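Local coordinates for protein Two-component system sensor histidine kinase (PDB 3OTT) that probably senses saccharides through this extracellular beta-propeller region and is predicted to signal as a histidine kinase that transfers phosphate from ATP to a protein histidine, at residues Y149-T163 against L191-V205. Sequence-based numbering, arbitrary orientation.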
ATOM      1  N   TYR B 149     -28.555   3.808 -17.564  1.00 16.50           N
ATOM      2  CA  TYR B 149     -28.004   5.166 -17.447  1.00 16.92           C
ATOM      3  C   TYR B 149     -26.752   5.290 -16.590  1.00 16.52           C
ATOM      4  O   TYR B 149     -26.051   6.261 -16.686  1.00 15.87           O
ATOM      5  CB  TYR B 149     -29.052   6.178 -16.923  1.00 16.34           C
ATOM      6  CG  TYR B 149     -30.214   6.358 -17.831  1.00 16.61           C
ATOM      7  CD1 TYR B 149     -30.027   6.658 -19.201  1.00 17.60           C
ATOM      8  CD2 TYR B 149     -31.490   6.272 -17.344  1.00 17.43           C
ATOM      9  CE1 TYR B 149     -31.094   6.862 -20.036  1.00 18.12           C
ATOM     10  CE2 TYR B 149     -32.570   6.426 -18.167  1.00 21.53           C
ATOM     11  CZ  TYR B 149     -32.375   6.744 -19.522  1.00 20.57           C
ATOM     12  OH  TYR B 149     -33.473   6.893 -20.334  1.00 18.34           O
ATOM     13  N   SER B 150     -26.537   4.361 -15.674  1.00 17.73           N
ATOM     14  CA  SER B 150     -25.450   4.512 -14.714  1.00 18.26           C
ATOM     15  C   SER B 150     -25.023   3.160 -14.225  1.00 17.06           C
ATOM     16  O   SER B 150     -25.851   2.296 -13.967  1.00 16.89           O
ATOM     17  CB  SER B 150     -25.905   5.340 -13.509  1.00 20.06           C
ATOM     18  OG  SER B 150     -24.725   5.620 -12.711  1.00 25.70           O
ATOM     19  N   ILE B 151     -23.725   2.958 -14.199  1.00 17.07           N
ATOM     20  CA  ILE B 151     -23.130   1.775 -13.628  1.00 17.64           C
ATOM     21  C   ILE B 151     -21.867   2.073 -12.853  1.00 17.35           C
ATOM     22  O   ILE B 151     -21.069   2.925 -13.298  1.00 16.71           O
ATOM     23  CB  ILE B 151     -23.047   0.509 -14.548  1.00 18.20           C
ATOM     24  CG1 ILE B 151     -21.797  -0.262 -14.232  1.00 20.03           C
ATOM     25  CG2 ILE B 151     -23.174   0.759 -16.008  1.00 20.72           C
ATOM     26  CD1 ILE B 151     -21.901  -1.623 -14.641  1.00 26.60           C
ATOM     27  N   ILE B 152     -21.767   1.457 -11.655  1.00 16.09           N
ATOM     28  CA  ILE B 152     -20.591   1.603 -10.790  1.00 17.06           C
ATOM     29  C   ILE B 152     -20.107   0.311 -10.184  1.00 17.16           C
ATOM     30  O   ILE B 152     -20.874  -0.642  -9.953  1.00 16.93           O
ATOM     31  CB  ILE B 152     -20.770   2.646  -9.615  1.00 17.25           C
ATOM     32  CG1 ILE B 152     -21.904   2.227  -8.707  1.00 14.71           C
ATOM     33  CG2 ILE B 152     -20.835   4.133 -10.131  1.00 15.52           C
ATOM     34  CD1 ILE B 152     -21.860   2.842  -7.293  1.00 15.57           C
ATOM     35  N   ARG B 153     -18.815   0.302  -9.908  1.00 17.39           N
ATOM     36  CA  ARG B 153     -18.216  -0.777  -9.152  1.00 18.50           C
ATOM     37  C   ARG B 153     -17.851  -0.221  -7.805  1.00 18.79           C
ATOM     38  O   ARG B 153     -17.195   0.810  -7.752  1.00 18.64           O
ATOM     39  CB  ARG B 153     -16.934  -1.326  -9.825  1.00 18.96           C
ATOM     40  CG  ARG B 153     -16.438  -2.593  -9.097  1.00 20.22           C
ATOM     41  CD  ARG B 153     -15.067  -3.063  -9.537  1.00 27.10           C
ATOM     42  NE  ARG B 153     -14.066  -2.374  -8.777  1.00 30.68           N
ATOM     43  CZ  ARG B 153     -13.276  -2.901  -7.842  1.00 30.52           C
ATOM     44  NH1 ARG B 153     -13.267  -4.192  -7.552  1.00 30.74           N
ATOM     45  NH2 ARG B 153     -12.446  -2.086  -7.226  1.00 30.43           N
ATOM     46  N   THR B 154     -18.290  -0.868  -6.730  1.00 19.53           N
ATOM     47  CA  THR B 154     -17.804  -0.532  -5.381  1.00 21.16           C
ATOM     48  C   THR B 154     -16.446  -1.203  -5.027  1.00 22.40           C
ATOM     49  O   THR B 154     -16.026  -2.140  -5.701  1.00 23.67           O
ATOM     50  CB  THR B 154     -18.827  -0.893  -4.300  1.00 20.22           C
ATOM     51  OG1 THR B 154     -19.150  -2.270  -4.402  1.00 22.13           O
ATOM     52  CG2 THR B 154     -20.115  -0.057  -4.411  1.00 20.45           C
ATOM     53  N   LYS B 155     -15.787  -0.723  -3.963  1.00 23.66           N
ATOM     54  CA  LYS B 155     -14.516  -1.259  -3.434  1.00 25.07           C
ATOM     55  C   LYS B 155     -14.593  -2.740  -3.073  1.00 25.06           C
ATOM     56  O   LYS B 155     -13.598  -3.457  -3.113  1.00 25.55           O
ATOM     57  CB  LYS B 155     -14.107  -0.475  -2.198  1.00 25.31           C
ATOM     58  CG  LYS B 155     -12.954   0.478  -2.418  1.00 31.89           C
ATOM     59  CD  LYS B 155     -13.082   1.355  -3.716  1.00 37.16           C
ATOM     60  CE  LYS B 155     -11.741   2.049  -3.976  1.00 39.72           C
ATOM     61  NZ  LYS B 155     -11.918   3.106  -4.997  1.00 41.68           N
ATOM     62  N   ASP B 156     -15.780  -3.201  -2.739  1.00 25.08           N
ATOM     63  CA  ASP B 156     -15.984  -4.607  -2.387  1.00 25.79           C
ATOM     64  C   ASP B 156     -16.443  -5.350  -3.622  1.00 23.82           C
ATOM     65  O   ASP B 156     -16.947  -6.432  -3.532  1.00 23.73           O
ATOM     66  CB  ASP B 156     -17.024  -4.699  -1.268  1.00 27.00           C
ATOM     67  CG  ASP B 156     -18.182  -3.712  -1.479  1.00 33.11           C
ATOM     68  OD1 ASP B 156     -18.971  -3.898  -2.442  1.00 37.19           O
ATOM     69  OD2 ASP B 156     -18.280  -2.699  -0.718  1.00 42.59           O
ATOM     70  N   ASN B 157     -16.255  -4.740  -4.789  1.00 23.06           N
ATOM     71  CA  ASN B 157     -16.376  -5.451  -6.079  1.00 22.28           C
ATOM     72  C   ASN B 157     -17.822  -5.848  -6.427  1.00 21.37           C
ATOM     73  O   ASN B 157     -18.036  -6.815  -7.114  1.00 22.56           O
ATOM     74  CB  ASN B 157     -15.492  -6.706  -6.158  1.00 21.92           C
ATOM     75  CG  ASN B 157     -15.151  -7.094  -7.613  1.00 24.66           C
ATOM     76  OD1 ASN B 157     -14.943  -6.232  -8.473  1.00 22.09           O
ATOM     77  ND2 ASN B 157     -15.104  -8.389  -7.885  1.00 24.21           N
ATOM     78  N   GLN B 158     -18.798  -5.098  -5.948  1.00 19.83           N
ATOM     79  CA  GLN B 158     -20.196  -5.269  -6.348  1.00 18.57           C
ATOM     80  C   GLN B 158     -20.485  -4.380  -7.555  1.00 16.18           C
ATOM     81  O   GLN B 158     -19.847  -3.317  -7.700  1.00 14.36           O
ATOM     82  CB  GLN B 158     -21.111  -4.815  -5.198  1.00 18.54           C
ATOM     83  CG  GLN B 158     -21.025  -5.705  -3.955  1.00 24.45           C
ATOM     84  CD  GLN B 158     -21.802  -6.972  -4.142  1.00 31.40           C
ATOM     85  OE1 GLN B 158     -21.364  -7.864  -4.850  1.00 36.00           O
ATOM     86  NE2 GLN B 158     -22.997  -7.040  -3.556  1.00 35.24           N
ATOM     87  N   ILE B 159     -21.474  -4.772  -8.378  1.00 14.23           N
ATOM     88  CA  ILE B 159     -21.859  -3.974  -9.525  1.00 12.20           C
ATOM     89  C   ILE B 159     -23.277  -3.494  -9.394  1.00 12.07           C
ATOM     90  O   ILE B 159     -24.204  -4.316  -9.341  1.00 12.91           O
ATOM     91  CB  ILE B 159     -21.696  -4.744 -10.850  1.00 11.68           C
ATOM     92  CG1 ILE B 159     -20.272  -5.310 -11.027  1.00 11.53           C
ATOM     93  CG2 ILE B 159     -22.150  -3.930 -12.003  1.00  9.88           C
ATOM     94  CD1 ILE B 159     -19.169  -4.269 -11.255  1.00 16.79           C
ATOM     95  N   TYR B 160     -23.439  -2.156  -9.414  1.00 11.78           N
ATOM     96  CA  TYR B 160     -24.725  -1.501  -9.284  1.00 12.06           C
ATOM     97  C   TYR B 160     -25.128  -0.936 -10.617  1.00 12.14           C
ATOM     98  O   TYR B 160     -24.337  -0.277 -11.259  1.00 13.17           O
ATOM     99  CB  TYR B 160     -24.697  -0.411  -8.187  1.00 12.55           C
ATOM    100  CG  TYR B 160     -24.667  -0.992  -6.776  1.00 13.18           C
ATOM    101  CD1 TYR B 160     -23.479  -1.287  -6.174  1.00  9.72           C
ATOM    102  CD2 TYR B 160     -25.844  -1.258  -6.077  1.00 15.91           C
ATOM    103  CE1 TYR B 160     -23.417  -1.780  -4.896  1.00 13.78           C
ATOM    104  CE2 TYR B 160     -25.823  -1.804  -4.793  1.00 18.47           C
ATOM    105  CZ  TYR B 160     -24.586  -2.088  -4.222  1.00 19.26           C
ATOM    106  OH  TYR B 160     -24.497  -2.625  -2.971  1.00 21.14           O
ATOM    107  N   VAL B 161     -26.362  -1.171 -11.042  1.00 12.41           N
ATOM    108  CA  VAL B 161     -26.814  -0.762 -12.384  1.00 12.16           C
ATOM    109  C   VAL B 161     -28.111   0.059 -12.256  1.00 12.49           C
ATOM    110  O   VAL B 161     -29.151  -0.468 -11.835  1.00 12.05           O
ATOM    111  CB  VAL B 161     -27.071  -2.012 -13.277  1.00 11.08           C
ATOM    112  CG1 VAL B 161     -27.638  -1.623 -14.692  1.00 11.65           C
ATOM    113  CG2 VAL B 161     -25.841  -2.829 -13.350  1.00 12.49           C
ATOM    114  N   GLY B 162     -28.049   1.337 -12.650  1.00 12.71           N
ATOM    115  CA  GLY B 162     -29.198   2.231 -12.650  1.00 11.93           C
ATOM    116  C   GLY B 162     -29.808   2.283 -14.042  1.00 14.17           C
ATOM    117  O   GLY B 162     -29.119   2.530 -15.036  1.00 16.68           O
ATOM    118  N   THR B 163     -31.118   2.099 -14.121  1.00 16.70           N
ATOM    119  CA  THR B 163     -31.808   1.958 -15.381  1.00 17.43           C
ATOM    120  C   THR B 163     -32.979   2.934 -15.505  1.00 19.31           C
ATOM    121  O   THR B 163     -33.255   3.715 -14.603  1.00 20.01           O
ATOM    122  CB  THR B 163     -32.372   0.511 -15.603  1.00 17.89           C
ATOM    123  OG1 THR B 163     -33.582   0.301 -14.861  1.00 15.85           O
ATOM    124  CG2 THR B 163     -31.318  -0.627 -15.363  1.00 13.62           C
ATOM    125  N   LEU B 191     -39.011   4.721 -12.155  1.00 41.65           N
ATOM    126  CA  LEU B 191     -38.034   5.603 -11.606  1.00 38.98           C
ATOM    127  C   LEU B 191     -36.692   5.560 -12.363  1.00 35.63           C
ATOM    128  O   LEU B 191     -35.948   4.605 -12.245  1.00 35.15           O
ATOM    129  CB  LEU B 191     -37.899   5.403 -10.100  1.00 39.34           C
ATOM    130  CG  LEU B 191     -37.410   6.671  -9.401  1.00 40.41           C
ATOM    131  CD1 LEU B 191     -38.377   7.887  -9.524  1.00 40.55           C
ATOM    132  CD2 LEU B 191     -37.164   6.323  -7.929  1.00 42.42           C
ATOM    133  N   PHE B 192     -36.424   6.606 -13.145  1.00 32.75           N
ATOM    134  CA  PHE B 192     -35.109   6.805 -13.808  1.00 31.24           C
ATOM    135  C   PHE B 192     -34.018   6.809 -12.792  1.00 26.36           C
ATOM    136  O   PHE B 192     -34.034   7.636 -11.914  1.00 25.06           O
ATOM    137  CB  PHE B 192     -34.956   8.237 -14.412  1.00 32.66           C
ATOM    138  CG  PHE B 192     -35.723   8.501 -15.664  1.00 38.42           C
ATOM    139  CD1 PHE B 192     -35.060   8.488 -16.914  1.00 45.46           C
ATOM    140  CD2 PHE B 192     -37.084   8.878 -15.608  1.00 43.67           C
ATOM    141  CE1 PHE B 192     -35.743   8.778 -18.129  1.00 45.91           C
ATOM    142  CE2 PHE B 192     -37.797   9.176 -16.790  1.00 46.35           C
ATOM    143  CZ  PHE B 192     -37.118   9.123 -18.072  1.00 48.64           C
ATOM    144  N   VAL B 193     -32.994   6.005 -12.970  1.00 23.38           N
ATOM    145  CA  VAL B 193     -31.833   6.205 -12.132  1.00 20.31           C
ATOM    146  C   VAL B 193     -30.697   6.734 -12.977  1.00 20.99           C
ATOM    147  O   VAL B 193     -30.041   5.966 -13.686  1.00 20.17           O
ATOM    148  CB  VAL B 193     -31.415   4.925 -11.406  1.00 20.34           C
ATOM    149  CG1 VAL B 193     -30.039   5.114 -10.755  1.00 14.79           C
ATOM    150  CG2 VAL B 193     -32.462   4.531 -10.347  1.00 19.46           C
ATOM    151  N   ASN B 194     -30.451   8.045 -12.881  1.00 21.31           N
ATOM    152  CA  ASN B 194     -29.477   8.727 -13.725  1.00 20.87           C
ATOM    153  C   ASN B 194     -28.083   8.618 -13.206  1.00 20.39           C
ATOM    154  O   ASN B 194     -27.111   8.807 -13.980  1.00 20.23           O
ATOM    155  CB  ASN B 194     -29.694  10.245 -13.761  1.00 22.20           C
ATOM    156  CG  ASN B 194     -31.070  10.650 -14.143  1.00 26.33           C
ATOM    157  OD1 ASN B 194     -31.616  10.198 -15.159  1.00 30.99           O
ATOM    158  ND2 ASN B 194     -31.659  11.542 -13.336  1.00 30.53           N
ATOM    159  N   SER B 195     -27.926   8.397 -11.899  1.00 18.83           N
ATOM    160  CA  SER B 195     -26.570   8.599 -11.345  1.00 18.32           C
ATOM    161  C   SER B 195     -26.326   7.832 -10.051  1.00 17.12           C
ATOM    162  O   SER B 195     -27.263   7.728  -9.220  1.00 16.19           O
ATOM    163  CB  SER B 195     -26.346  10.100 -11.084  1.00 18.41           C
ATOM    164  OG  SER B 195     -25.012  10.302 -10.712  1.00 24.22           O
ATOM    165  N   LEU B 196     -25.088   7.324  -9.902  1.00 13.48           N
ATOM    166  CA  LEU B 196     -24.691   6.458  -8.817  1.00 14.13           C
ATOM    167  C   LEU B 196     -23.324   6.841  -8.342  1.00 12.76           C
ATOM    168  O   LEU B 196     -22.471   7.154  -9.157  1.00 12.19           O
ATOM    169  CB  LEU B 196     -24.654   4.972  -9.260  1.00 13.19           C
ATOM    170  CG  LEU B 196     -25.972   4.295  -9.651  1.00 15.18           C
ATOM    171  CD1 LEU B 196     -25.749   2.802 -10.116  1.00 11.15           C
ATOM    172  CD2 LEU B 196     -26.937   4.383  -8.501  1.00 14.68           C
ATOM    173  N   LEU B 197     -23.100   6.772  -7.044  1.00 10.71           N
ATOM    174  CA  LEU B 197     -21.805   7.136  -6.497  1.00 12.60           C
ATOM    175  C   LEU B 197     -21.550   6.406  -5.188  1.00 14.69           C
ATOM    176  O   LEU B 197     -22.372   6.453  -4.223  1.00 14.56           O
ATOM    177  CB  LEU B 197     -21.684   8.652  -6.265  1.00 10.72           C
ATOM    178  CG  LEU B 197     -20.321   9.127  -5.693  1.00 14.36           C
ATOM    179  CD1 LEU B 197     -19.164   9.138  -6.715  1.00 11.55           C
ATOM    180  CD2 LEU B 197     -20.430  10.492  -5.021  1.00 13.91           C
ATOM    181  N   GLU B 198     -20.403   5.758  -5.131  1.00 16.20           N
ATOM    182  CA  GLU B 198     -20.002   5.098  -3.915  1.00 18.31           C
ATOM    183  C   GLU B 198     -19.381   6.103  -2.985  1.00 18.00           C
ATOM    184  O   GLU B 198     -18.635   6.949  -3.419  1.00 17.66           O
ATOM    185  CB  GLU B 198     -18.992   4.020  -4.191  1.00 18.88           C
ATOM    186  CG  GLU B 198     -18.570   3.287  -2.901  1.00 23.02           C
ATOM    187  CD  GLU B 198     -17.400   2.322  -3.084  1.00 29.02           C
ATOM    188  OE1 GLU B 198     -16.511   2.547  -3.985  1.00 32.61           O
ATOM    189  OE2 GLU B 198     -17.368   1.352  -2.297  1.00 29.64           O
ATOM    190  N   ASP B 199     -19.665   5.970  -1.684  1.00 18.22           N
ATOM    191  CA  ASP B 199     -19.118   6.841  -0.638  1.00 17.36           C
ATOM    192  C   ASP B 199     -18.593   5.937   0.477  1.00 16.88           C
ATOM    193  O   ASP B 199     -19.379   5.493   1.308  1.00 16.27           O
ATOM    194  CB  ASP B 199     -20.273   7.698  -0.068  1.00 18.24           C
ATOM    195  CG  ASP B 199     -19.807   8.770   0.920  1.00 18.58           C
ATOM    196  OD1 ASP B 199     -18.701   8.643   1.469  1.00 21.86           O
ATOM    197  OD2 ASP B 199     -20.540   9.772   1.122  1.00 18.01           O
ATOM    198  N   THR B 200     -17.278   5.696   0.523  1.00 17.31           N
ATOM    199  CA  THR B 200     -16.634   4.789   1.522  1.00 17.19           C
ATOM    200  C   THR B 200     -16.613   5.359   2.935  1.00 18.27           C
ATOM    201  O   THR B 200     -16.516   4.620   3.911  1.00 19.79           O
ATOM    202  CB  THR B 200     -15.219   4.397   1.099  1.00 17.44           C
ATOM    203  OG1 THR B 200     -14.467   5.579   0.790  1.00 17.45           O
ATOM    204  CG2 THR B 200     -15.290   3.582  -0.164  1.00 18.79           C
ATOM    205  N   THR B 201     -16.716   6.672   3.067  1.00 19.14           N
ATOM    206  CA  THR B 201     -16.729   7.301   4.384  1.00 19.78           C
ATOM    207  C   THR B 201     -18.110   7.207   5.010  1.00 19.10           C
ATOM    208  O   THR B 201     -18.205   6.928   6.162  1.00 20.18           O
ATOM    209  CB  THR B 201     -16.325   8.765   4.318  1.00 20.53           C
ATOM    210  OG1 THR B 201     -15.021   8.826   3.789  1.00 23.96           O
ATOM    211  CG2 THR B 201     -16.310   9.419   5.741  1.00 20.27           C
ATOM    212  N   ARG B 202     -19.185   7.424   4.262  1.00 18.01           N
ATOM    213  CA  ARG B 202     -20.526   7.173   4.804  1.00 16.17           C
ATOM    214  C   ARG B 202     -20.930   5.711   4.659  1.00 16.80           C
ATOM    215  O   ARG B 202     -21.947   5.294   5.227  1.00 17.96           O
ATOM    216  CB  ARG B 202     -21.563   8.089   4.146  1.00 16.15           C
ATOM    217  CG  ARG B 202     -21.428   9.627   4.569  1.00 16.11           C
ATOM    218  CD  ARG B 202     -22.409  10.563   3.833  1.00 10.56           C
ATOM    219  NE  ARG B 202     -22.031  11.970   4.096  1.00 14.24           N
ATOM    220  CZ  ARG B 202     -21.186  12.725   3.366  1.00 15.07           C
ATOM    221  NH1 ARG B 202     -20.618  12.272   2.251  1.00  9.86           N
ATOM    222  NH2 ARG B 202     -20.962  13.982   3.721  1.00 12.80           N
ATOM    223  N   GLN B 203     -20.152   4.934   3.906  1.00 15.77           N
ATOM    224  CA  GLN B 203     -20.496   3.523   3.614  1.00 16.25           C
ATOM    225  C   GLN B 203     -21.878   3.315   2.972  1.00 16.56           C
ATOM    226  O   GLN B 203     -22.667   2.453   3.431  1.00 18.25           O
ATOM    227  CB  GLN B 203     -20.310   2.665   4.851  1.00 17.00           C
ATOM    228  CG  GLN B 203     -18.835   2.813   5.388  1.00 17.53           C
ATOM    229  CD  GLN B 203     -18.572   1.962   6.573  1.00 24.06           C
ATOM    230  OE1 GLN B 203     -19.358   1.941   7.563  1.00 28.67           O
ATOM    231  NE2 GLN B 203     -17.487   1.199   6.494  1.00 24.95           N
ATOM    232  N   CYS B 204     -22.169   4.116   1.943  1.00 13.82           N
ATOM    233  CA  CYS B 204     -23.421   4.015   1.211  1.00 14.57           C
ATOM    234  C   CYS B 204     -23.133   4.110  -0.271  1.00 14.16           C
ATOM    235  O   CYS B 204     -22.049   4.480  -0.708  1.00 12.91           O
ATOM    236  CB  CYS B 204     -24.407   5.152   1.621  1.00 13.92           C
ATOM    237  SG  CYS B 204     -23.751   6.865   1.298  1.00 16.75           S
ATOM    238  N   VAL B 205     -24.165   3.834  -1.034  1.00 14.66           N
ATOM    239  CA  VAL B 205     -24.220   4.215  -2.429  1.00 12.34           C
ATOM    240  C   VAL B 205     -25.259   5.297  -2.544  1.00 13.41           C
ATOM    241  O   VAL B 205     -26.395   5.066  -2.231  1.00 13.25           O
ATOM    242  CB  VAL B 205     -24.649   3.043  -3.276  1.00 13.10           C
ATOM    243  CG1 VAL B 205     -24.743   3.445  -4.759  1.00 12.21           C
ATOM    244  CG2 VAL B 205     -23.652   1.908  -3.114  1.00 12.60           C
TER
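Two neighbouring blades of a beta-propeller pack face to face here: strands 148-153 and 159-163 of one four-stranded antiparallel blade lie against the innermost strand, 193-199, of the next. Strands 149-153 and 193-199 run nearly in the same direction, 21° apart, with axes 5.3 Å apart at closest approach, and it is side chains rather than a shared sheet that fill the interface. L196 lays its CD1 against the face of the first hairpin, 3.6 Å from Y160 O, while its CB lies 3.9 Å from I152 CG1. I152 CD1 then meets V205 CG1 tip to tip, and V205 CG2 sits over one face of the Y160 ring, offset toward its rim, in a CH-pi contact. At one end the Y149 and F192 rings lie rim to rim with their planes nearly parallel, and V193 N donates to T163 O (2.8 Å). At the other end E198, with CG anti to the backbone N (chi1 -179°) and an extended chain, reaches the type I turn 154-157. K155 N donates to E198 OE2 at 3.1 Å, from the syn side but tilted out of the carboxylate plane. The bond is fairly straight, with an N-H...O angle of 165°. With an alanine in place of E198, the K155 N-H is likely to lose this carboxylate acceptor and a gap to open beside T154, whose CB lies 3.3 Å from E198 OE2.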